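Local coordinates for protein dihydroorotase (PDB 2OGJ) that probably hydrolyses the acetyl ester of acetyl-(R)-mandelate as a zinc-dependent deacetylase of the amidohydrolase superfamily, despite its dihydroorotase name, at residues Arg346-Leu359 / Arg370-Gly383. Sequence-based numbering, arbitrary orientation.
Sequences RADFTVFDLVDADL and RLKRLFEPRYAVIG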
ATOM      1  N   ARG A 346       4.452  48.104 -24.511  1.00 54.80           N
ATOM      2  CA  ARG A 346       5.803  47.594 -24.272  1.00 54.88           C
ATOM      3  C   ARG A 346       6.198  46.649 -25.398  1.00 54.00           C
ATOM      4  O   ARG A 346       5.462  45.722 -25.715  1.00 53.77           O
ATOM      5  CB  ARG A 346       5.878  46.840 -22.954  1.00 53.61           C
ATOM      6  CG  ARG A 346       7.300  46.557 -22.542  1.00 56.18           C
ATOM      7  CD  ARG A 346       7.402  45.455 -21.505  1.00 55.22           C
ATOM      8  NE  ARG A 346       8.774  45.343 -21.022  1.00 57.59           N
ATOM      9  CZ  ARG A 346       9.321  44.210 -20.591  1.00 58.19           C
ATOM     10  NH1 ARG A 346       8.603  43.084 -20.589  1.00 56.87           N
ATOM     11  NH2 ARG A 346      10.583  44.195 -20.159  1.00 56.11           N
ATOM     12  N   ALA A 347       7.357  46.888 -26.008  1.00 53.43           N
ATOM     13  CA  ALA A 347       7.819  46.053 -27.111  1.00 52.50           C
ATOM     14  C   ALA A 347       8.055  44.638 -26.617  1.00 53.39           C
ATOM     15  O   ALA A 347       8.753  44.421 -25.621  1.00 55.50           O
ATOM     16  CB  ALA A 347       9.088  46.619 -27.696  1.00 50.64           C
ATOM     17  N   ASP A 348       7.459  43.673 -27.304  1.00 52.50           N
ATOM     18  CA  ASP A 348       7.603  42.275 -26.924  1.00 51.41           C
ATOM     19  C   ASP A 348       7.421  41.440 -28.188  1.00 50.33           C
ATOM     20  O   ASP A 348       6.378  40.809 -28.393  1.00 49.88           O
ATOM     21  CB  ASP A 348       6.547  41.927 -25.864  1.00 51.65           C
ATOM     22  CG  ASP A 348       6.764  40.557 -25.253  1.00 51.62           C
ATOM     23  OD1 ASP A 348       6.069  40.191 -24.277  1.00 53.16           O
ATOM     24  OD2 ASP A 348       7.637  39.834 -25.765  1.00 50.78           O
ATOM     25  N   PHE A 349       8.445  41.445 -29.040  1.00 48.51           N
ATOM     26  CA  PHE A 349       8.381  40.724 -30.314  1.00 46.07           C
ATOM     27  C   PHE A 349       9.311  39.520 -30.453  1.00 44.15           C
ATOM     28  O   PHE A 349      10.037  39.146 -29.546  1.00 43.08           O
ATOM     29  CB  PHE A 349       8.685  41.684 -31.471  1.00 45.96           C
ATOM     30  CG  PHE A 349       8.010  43.013 -31.359  1.00 44.22           C
ATOM     31  CD1 PHE A 349       8.771  44.164 -31.272  1.00 47.28           C
ATOM     32  CD2 PHE A 349       6.628  43.119 -31.339  1.00 43.44           C
ATOM     33  CE1 PHE A 349       8.175  45.410 -31.165  1.00 47.67           C
ATOM     34  CE2 PHE A 349       6.009  44.360 -31.231  1.00 44.75           C
ATOM     35  CZ  PHE A 349       6.779  45.508 -31.145  1.00 46.71           C
ATOM     36  N   THR A 350       9.253  38.905 -31.621  1.00 43.67           N
ATOM     37  CA  THR A 350      10.093  37.774 -31.958  1.00 44.17           C
ATOM     38  C   THR A 350      10.209  37.846 -33.474  1.00 43.53           C
ATOM     39  O   THR A 350       9.240  37.667 -34.215  1.00 43.34           O
ATOM     40  CB  THR A 350       9.494  36.400 -31.503  1.00 44.53           C
ATOM     41  OG1 THR A 350      10.221  35.327 -32.121  1.00 43.72           O
ATOM     42  CG2 THR A 350       8.027  36.301 -31.868  1.00 46.63           C
ATOM     43  N   VAL A 351      11.414  38.168 -33.917  1.00 42.64           N
ATOM     44  CA  VAL A 351      11.718  38.301 -35.321  1.00 40.75           C
ATOM     45  C   VAL A 351      12.203  36.951 -35.848  1.00 41.14           C
ATOM     46  O   VAL A 351      13.144  36.371 -35.304  1.00 39.78           O
ATOM     47  CB  VAL A 351      12.786  39.374 -35.494  1.00 38.77           C
ATOM     48  CG1 VAL A 351      13.125  39.555 -36.955  1.00 38.68           C
ATOM     49  CG2 VAL A 351      12.273  40.664 -34.876  1.00 35.32           C
ATOM     50  N   PHE A 352      11.554  36.459 -36.905  1.00 41.38           N
ATOM     51  CA  PHE A 352      11.892  35.161 -37.481  1.00 42.36           C
ATOM     52  C   PHE A 352      11.632  35.111 -38.964  1.00 43.87           C
ATOM     53  O   PHE A 352      10.821  35.872 -39.496  1.00 44.37           O
ATOM     54  CB  PHE A 352      11.055  34.061 -36.828  1.00 39.70           C
ATOM     55  CG  PHE A 352       9.577  34.159 -37.136  1.00 37.38           C
ATOM     56  CD1 PHE A 352       8.998  33.363 -38.136  1.00 33.59           C
ATOM     57  CD2 PHE A 352       8.760  35.023 -36.401  1.00 35.98           C
ATOM     58  CE1 PHE A 352       7.626  33.417 -38.394  1.00 34.44           C
ATOM     59  CE2 PHE A 352       7.388  35.087 -36.648  1.00 33.42           C
ATOM     60  CZ  PHE A 352       6.816  34.281 -37.645  1.00 34.93           C
ATOM     61  N   ASP A 353      12.324  34.186 -39.618  1.00 45.69           N
ATOM     62  CA  ASP A 353      12.165  33.973 -41.037  1.00 48.34           C
ATOM     63  C   ASP A 353      11.576  32.588 -41.260  1.00 49.59           C
ATOM     64  O   ASP A 353      11.552  31.758 -40.355  1.00 48.63           O
ATOM     65  CB  ASP A 353      13.512  34.077 -41.738  1.00 48.84           C
ATOM     66  CG  ASP A 353      13.854  35.505 -42.118  1.00 50.83           C
ATOM     67  OD1 ASP A 353      12.997  36.142 -42.773  1.00 50.22           O
ATOM     68  OD2 ASP A 353      14.969  35.983 -41.772  1.00 49.83           O
ATOM     69  N   LEU A 354      11.080  32.352 -42.463  1.00 51.68           N
ATOM     70  CA  LEU A 354      10.524  31.058 -42.816  1.00 54.04           C
ATOM     71  C   LEU A 354      11.250  30.713 -44.109  1.00 54.87           C
ATOM     72  O   LEU A 354      10.798  31.088 -45.191  1.00 55.65           O
ATOM     73  CB  LEU A 354       9.015  31.180 -43.055  1.00 53.94           C
ATOM     74  CG  LEU A 354       8.156  29.911 -43.024  1.00 53.08           C
ATOM     75  CD1 LEU A 354       7.718  29.543 -44.413  1.00 49.52           C
ATOM     76  CD2 LEU A 354       8.935  28.784 -42.363  1.00 52.51           C
ATOM     77  N   VAL A 355      12.372  30.009 -43.986  1.00 55.79           N
ATOM     78  CA  VAL A 355      13.213  29.648 -45.131  1.00 58.55           C
ATOM     79  C   VAL A 355      13.104  28.226 -45.689  1.00 60.13           C
ATOM     80  O   VAL A 355      12.645  27.298 -45.013  1.00 59.95           O
ATOM     81  CB  VAL A 355      14.689  29.890 -44.788  1.00 56.99           C
ATOM     82  CG1 VAL A 355      14.844  31.259 -44.167  1.00 57.42           C
ATOM     83  CG2 VAL A 355      15.181  28.826 -43.828  1.00 56.52           C
ATOM     84  N   ASP A 356      13.542  28.065 -46.935  1.00 61.87           N
ATOM     85  CA  ASP A 356      13.520  26.758 -47.575  1.00 63.50           C
ATOM     86  C   ASP A 356      14.657  25.917 -47.034  1.00 63.39           C
ATOM     87  O   ASP A 356      15.765  26.416 -46.811  1.00 62.56           O
ATOM     88  CB  ASP A 356      13.666  26.886 -49.087  1.00 65.32           C
ATOM     89  CG  ASP A 356      12.433  27.460 -49.744  1.00 67.57           C
ATOM     90  OD1 ASP A 356      11.308  27.051 -49.377  1.00 68.92           O
ATOM     91  OD2 ASP A 356      12.591  28.309 -50.645  1.00 69.94           O
ATOM     92  N   ALA A 357      14.381  24.640 -46.810  1.00 62.81           N
ATOM     93  CA  ALA A 357      15.405  23.753 -46.299  1.00 64.02           C
ATOM     94  C   ALA A 357      15.098  22.311 -46.645  1.00 65.17           C
ATOM     95  O   ALA A 357      14.104  22.008 -47.314  1.00 64.93           O
ATOM     96  CB  ALA A 357      15.524  23.908 -44.801  1.00 63.34           C
ATOM     97  N   ASP A 358      15.985  21.431 -46.197  1.00 65.29           N
ATOM     98  CA  ASP A 358      15.836  20.000 -46.401  1.00 66.84           C
ATOM     99  C   ASP A 358      16.432  19.397 -45.135  1.00 67.16           C
ATOM    100  O   ASP A 358      17.553  18.885 -45.133  1.00 67.48           O
ATOM    101  CB  ASP A 358      16.612  19.550 -47.639  1.00 67.38           C
ATOM    102  CG  ASP A 358      16.487  18.062 -47.896  1.00 69.12           C
ATOM    103  OD1 ASP A 358      15.335  17.569 -47.971  1.00 69.68           O
ATOM    104  OD2 ASP A 358      17.539  17.390 -48.028  1.00 69.13           O
ATOM    105  N   LEU A 359      15.677  19.490 -44.046  1.00 66.22           N
ATOM    106  CA  LEU A 359      16.136  18.996 -42.760  1.00 65.25           C
ATOM    107  C   LEU A 359      15.282  17.856 -42.272  1.00 66.00           C
ATOM    108  O   LEU A 359      14.061  17.865 -42.427  1.00 65.77           O
ATOM    109  CB  LEU A 359      16.089  20.109 -41.715  1.00 64.03           C
ATOM    110  CG  LEU A 359      16.625  19.728 -40.333  1.00 63.46           C
ATOM    111  CD1 LEU A 359      18.112  19.433 -40.441  1.00 62.42           C
ATOM    112  CD2 LEU A 359      16.376  20.851 -39.341  1.00 63.30           C
ATOM    113  N   ARG A 370      11.424  15.008 -43.334  1.00 65.59           N
ATOM    114  CA  ARG A 370      12.354  16.076 -43.706  1.00 64.75           C
ATOM    115  C   ARG A 370      11.621  17.350 -44.070  1.00 63.38           C
ATOM    116  O   ARG A 370      11.051  17.463 -45.154  1.00 62.15           O
ATOM    117  CB  ARG A 370      13.265  15.645 -44.861  1.00 66.27           C
ATOM    118  CG  ARG A 370      12.556  15.080 -46.078  1.00 68.73           C
ATOM    119  CD  ARG A 370      13.543  14.825 -47.225  1.00 70.18           C
ATOM    120  NE  ARG A 370      14.579  13.844 -46.892  1.00 70.98           N
ATOM    121  CZ  ARG A 370      15.696  14.110 -46.215  1.00 71.78           C
ATOM    122  NH1 ARG A 370      15.945  15.342 -45.782  1.00 72.19           N
ATOM    123  NH2 ARG A 370      16.582  13.142 -45.979  1.00 70.05           N
ATOM    124  N   LEU A 371      11.648  18.300 -43.139  1.00 62.89           N
ATOM    125  CA  LEU A 371      10.990  19.595 -43.289  1.00 62.56           C
ATOM    126  C   LEU A 371      11.573  20.418 -44.449  1.00 61.75           C
ATOM    127  O   LEU A 371      12.788  20.583 -44.574  1.00 59.77           O
ATOM    128  CB  LEU A 371      11.100  20.375 -41.969  1.00 62.91           C
ATOM    129  CG  LEU A 371      10.913  19.525 -40.702  1.00 62.84           C
ATOM    130  CD1 LEU A 371      11.313  20.307 -39.475  1.00 61.88           C
ATOM    131  CD2 LEU A 371       9.479  19.061 -40.603  1.00 62.75           C
ATOM    132  N   LYS A 372      10.682  20.927 -45.293  1.00 61.94           N
ATOM    133  CA  LYS A 372      11.055  21.718 -46.460  1.00 62.79           C
ATOM    134  C   LYS A 372      11.053  23.226 -46.183  1.00 62.80           C
ATOM    135  O   LYS A 372      11.547  24.017 -46.988  1.00 64.73           O
ATOM    136  CB  LYS A 372      10.097  21.406 -47.618  1.00 63.45           C
ATOM    137  CG  LYS A 372      10.080  19.941 -48.065  1.00 62.79           C
ATOM    138  CD  LYS A 372      11.461  19.492 -48.501  1.00 63.39           C
ATOM    139  CE  LYS A 372      11.419  18.136 -49.177  1.00 64.38           C
ATOM    140  NZ  LYS A 372      12.795  17.681 -49.547  1.00 63.66           N
ATOM    141  N   ARG A 373      10.485  23.616 -45.046  1.00 61.04           N
ATOM    142  CA  ARG A 373      10.429  25.015 -44.639  1.00 58.76           C
ATOM    143  C   ARG A 373      10.712  25.078 -43.148  1.00 56.51           C
ATOM    144  O   ARG A 373      10.227  24.252 -42.382  1.00 55.65           O
ATOM    145  CB  ARG A 373       9.062  25.607 -44.955  1.00 58.92           C
ATOM    146  CG  ARG A 373       8.810  25.711 -46.441  1.00 60.33           C
ATOM    147  CD  ARG A 373       7.333  25.758 -46.743  1.00 62.33           C
ATOM    148  NE  ARG A 373       6.743  27.078 -46.562  1.00 64.17           N
ATOM    149  CZ  ARG A 373       5.431  27.301 -46.518  1.00 65.69           C
ATOM    150  NH1 ARG A 373       4.577  26.290 -46.634  1.00 66.49           N
ATOM    151  NH2 ARG A 373       4.969  28.535 -46.371  1.00 67.40           N
ATOM    152  N   LEU A 374      11.504  26.058 -42.737  1.00 54.46           N
ATOM    153  CA  LEU A 374      11.865  26.175 -41.339  1.00 51.83           C
ATOM    154  C   LEU A 374      11.689  27.519 -40.667  1.00 51.39           C
ATOM    155  O   LEU A 374      12.189  28.545 -41.136  1.00 50.93           O
ATOM    156  CB  LEU A 374      13.316  25.752 -41.155  1.00 50.28           C
ATOM    157  CG  LEU A 374      13.606  24.285 -41.415  1.00 50.37           C
ATOM    158  CD1 LEU A 374      15.105  24.076 -41.365  1.00 50.25           C
ATOM    159  CD2 LEU A 374      12.880  23.421 -40.390  1.00 48.34           C
ATOM    160  N   PHE A 375      10.969  27.511 -39.554  1.00 50.50           N
ATOM    161  CA  PHE A 375      10.827  28.729 -38.802  1.00 49.52           C
ATOM    162  C   PHE A 375      12.220  28.895 -38.224  1.00 49.50           C
ATOM    163  O   PHE A 375      12.796  27.948 -37.678  1.00 47.66           O
ATOM    164  CB  PHE A 375       9.790  28.596 -37.692  1.00 48.46           C
ATOM    165  CG  PHE A 375       8.380  28.623 -38.186  1.00 48.13           C
ATOM    166  CD1 PHE A 375       7.776  27.462 -38.665  1.00 47.54           C
ATOM    167  CD2 PHE A 375       7.662  29.818 -38.201  1.00 47.67           C
ATOM    168  CE1 PHE A 375       6.476  27.488 -39.157  1.00 48.75           C
ATOM    169  CE2 PHE A 375       6.360  29.859 -38.689  1.00 47.94           C
ATOM    170  CZ  PHE A 375       5.764  28.691 -39.168  1.00 49.90           C
ATOM    171  N   GLU A 376      12.777  30.087 -38.392  1.00 50.66           N
ATOM    172  CA  GLU A 376      14.111  30.362 -37.889  1.00 51.11           C
ATOM    173  C   GLU A 376      14.149  31.713 -37.166  1.00 49.43           C
ATOM    174  O   GLU A 376      14.177  32.770 -37.796  1.00 48.90           O
ATOM    175  CB  GLU A 376      15.112  30.328 -39.046  1.00 51.12           C
ATOM    176  CG  GLU A 376      16.476  29.833 -38.626  1.00 56.92           C
ATOM    177  CD  GLU A 376      16.842  28.492 -39.254  1.00 59.89           C
ATOM    178  OE1 GLU A 376      15.925  27.769 -39.701  1.00 61.93           O
ATOM    179  OE2 GLU A 376      18.050  28.152 -39.292  1.00 60.87           O
ATOM    180  N   PRO A 377      14.127  31.686 -35.821  1.00 48.86           N
ATOM    181  CA  PRO A 377      14.158  32.924 -35.040  1.00 46.99           C
ATOM    182  C   PRO A 377      15.457  33.696 -35.212  1.00 45.46           C
ATOM    183  O   PRO A 377      16.530  33.109 -35.289  1.00 45.41           O
ATOM    184  CB  PRO A 377      13.933  32.438 -33.605  1.00 46.92           C
ATOM    185  CG  PRO A 377      14.439  31.054 -33.608  1.00 47.05           C
ATOM    186  CD  PRO A 377      13.971  30.517 -34.936  1.00 47.74           C
ATOM    187  N   ARG A 378      15.329  35.020 -35.285  1.00 46.78           N
ATOM    188  CA  ARG A 378      16.449  35.960 -35.460  1.00 44.35           C
ATOM    189  C   ARG A 378      16.669  36.812 -34.222  1.00 43.18           C
ATOM    190  O   ARG A 378      17.772  36.850 -33.665  1.00 44.39           O
ATOM    191  CB  ARG A 378      16.190  36.813 -36.685  1.00 43.12           C
ATOM    192  CG  ARG A 378      16.954  36.354 -37.902  1.00 42.35           C
ATOM    193  CD  ARG A 378      16.572  34.955 -38.298  1.00 41.52           C
ATOM    194  NE  ARG A 378      16.838  34.742 -39.718  1.00 44.15           N
ATOM    195  CZ  ARG A 378      17.537  33.735 -40.230  1.00 44.67           C
ATOM    196  NH1 ARG A 378      18.071  32.808 -39.449  1.00 45.13           N
ATOM    197  NH2 ARG A 378      17.698  33.658 -41.540  1.00 47.02           N
ATOM    198  N   TYR A 379      15.634  37.466 -33.779  1.00 44.23           N
ATOM    199  CA  TYR A 379      15.760  38.278 -32.588  1.00 44.82           C
ATOM    200  C   TYR A 379      14.550  38.218 -31.758  1.00 44.14           C
ATOM    201  O   TYR A 379      13.422  38.194 -32.262  1.00 42.22           O
ATOM    202  CB  TYR A 379      15.849  39.769 -32.879  1.00 44.75           C
ATOM    203  CG  TYR A 379      16.987  40.122 -33.800  1.00 47.09           C
ATOM    204  CD1 TYR A 379      16.854  40.036 -35.179  1.00 46.06           C
ATOM    205  CD2 TYR A 379      18.184  40.552 -33.262  1.00 47.96           C
ATOM    206  CE1 TYR A 379      17.880  40.371 -36.008  1.00 47.10           C
ATOM    207  CE2 TYR A 379      19.245  40.886 -34.093  1.00 47.06           C
ATOM    208  CZ  TYR A 379      19.086  40.791 -35.471  1.00 48.15           C
ATOM    209  OH  TYR A 379      20.142  41.110 -36.317  1.00 49.13           O
ATOM    210  N   ALA A 380      14.846  38.203 -30.479  1.00 44.88           N
ATOM    211  CA  ALA A 380      13.820  38.299 -29.500  1.00 46.35           C
ATOM    212  C   ALA A 380      14.097  39.587 -28.793  1.00 46.17           C
ATOM    213  O   ALA A 380      15.129  39.754 -28.146  1.00 48.63           O
ATOM    214  CB  ALA A 380      13.840  37.146 -28.514  1.00 45.68           C
ATOM    215  N   VAL A 381      13.150  40.517 -28.904  1.00 43.49           N
ATOM    216  CA  VAL A 381      13.220  41.856 -28.376  1.00 43.43           C
ATOM    217  C   VAL A 381      12.235  42.058 -27.264  1.00 43.03           C
ATOM    218  O   VAL A 381      11.031  42.137 -27.489  1.00 41.36           O
ATOM    219  CB  VAL A 381      12.881  42.862 -29.496  1.00 41.51           C
ATOM    220  CG1 VAL A 381      13.278  44.265 -29.111  1.00 38.25           C
ATOM    221  CG2 VAL A 381      13.579  42.468 -30.785  1.00 39.91           C
ATOM    222  N   ILE A 382      12.735  42.159 -26.071  1.00 43.06           N
ATOM    223  CA  ILE A 382      11.917  42.381 -24.897  1.00 44.49           C
ATOM    224  C   ILE A 382      12.170  43.791 -24.391  1.00 45.20           C
ATOM    225  O   ILE A 382      13.208  44.068 -23.785  1.00 44.95           O
ATOM    226  CB  ILE A 382      12.293  41.361 -23.802  1.00 45.62           C
ATOM    227  CG1 ILE A 382      12.168  39.934 -24.346  1.00 44.92           C
ATOM    228  CG2 ILE A 382      11.426  41.547 -22.555  1.00 43.70           C
ATOM    229  CD1 ILE A 382      12.759  38.876 -23.444  1.00 43.74           C
ATOM    230  N   GLY A 383      11.215  44.677 -24.647  1.00 45.72           N
ATOM    231  CA  GLY A 383      11.394  46.059 -24.270  1.00 46.09           C
ATOM    232  C   GLY A 383      12.523  46.588 -25.135  1.00 47.98           C
ATOM    233  O   GLY A 383      12.546  46.363 -26.352  1.00 47.21           O
TER
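Leu354 lays its CD2 methyl over the centre of the Phe375 ring, a CH-pi contact 4.1 Å from CD2 to the centroid. Its CG stands opposite the backbone N (chi1 -162°), which swings the branches across to the partner strand, and CD1 lies 3.4 Å from NE of Arg373. CE1 of Phe352 lies 3.6 Å from CD2 of Phe375, near the plane of that ring, and the rings meet obliquely, planes 36° apart. The other sheet face carries Val351 alongside Tyr379, and Leu374, whose CD1 meets CB of Ala357 at 3.5 Å.

Strands 348-359 and 374-382 run antiparallel, interrupted by a classic bulge: Val351 O accepts from both Arg378 N (2.6 Å) and Tyr379 N (3.1 Å). Arg378, bent at chi2 (61°), crosses Asp353; its NE donates to Asp353 OD2 at 3.0 Å, on the anti lone pair, in a salt bridge with the two planes almost perpendicular. Asp353 OD1 takes the N-H of Ala67. At a second bulge, between Asp356 and Leu359, Asp358 OD1 is shared by Lys372 NZ at 3.0 Å and, weakly, by Arg370 NH1, while Arg370 also pairs with Glu360.

This long hairpin stands beside the TIM barrel, away from the two zincs. On its other side strand 348-362 pairs antiparallel with strand 68-75, where Phe352 meets Trp73; helix 304-313 packs on Leu371, Leu374 and Pro377, and strand 36-40 touches Ala347 and Phe349.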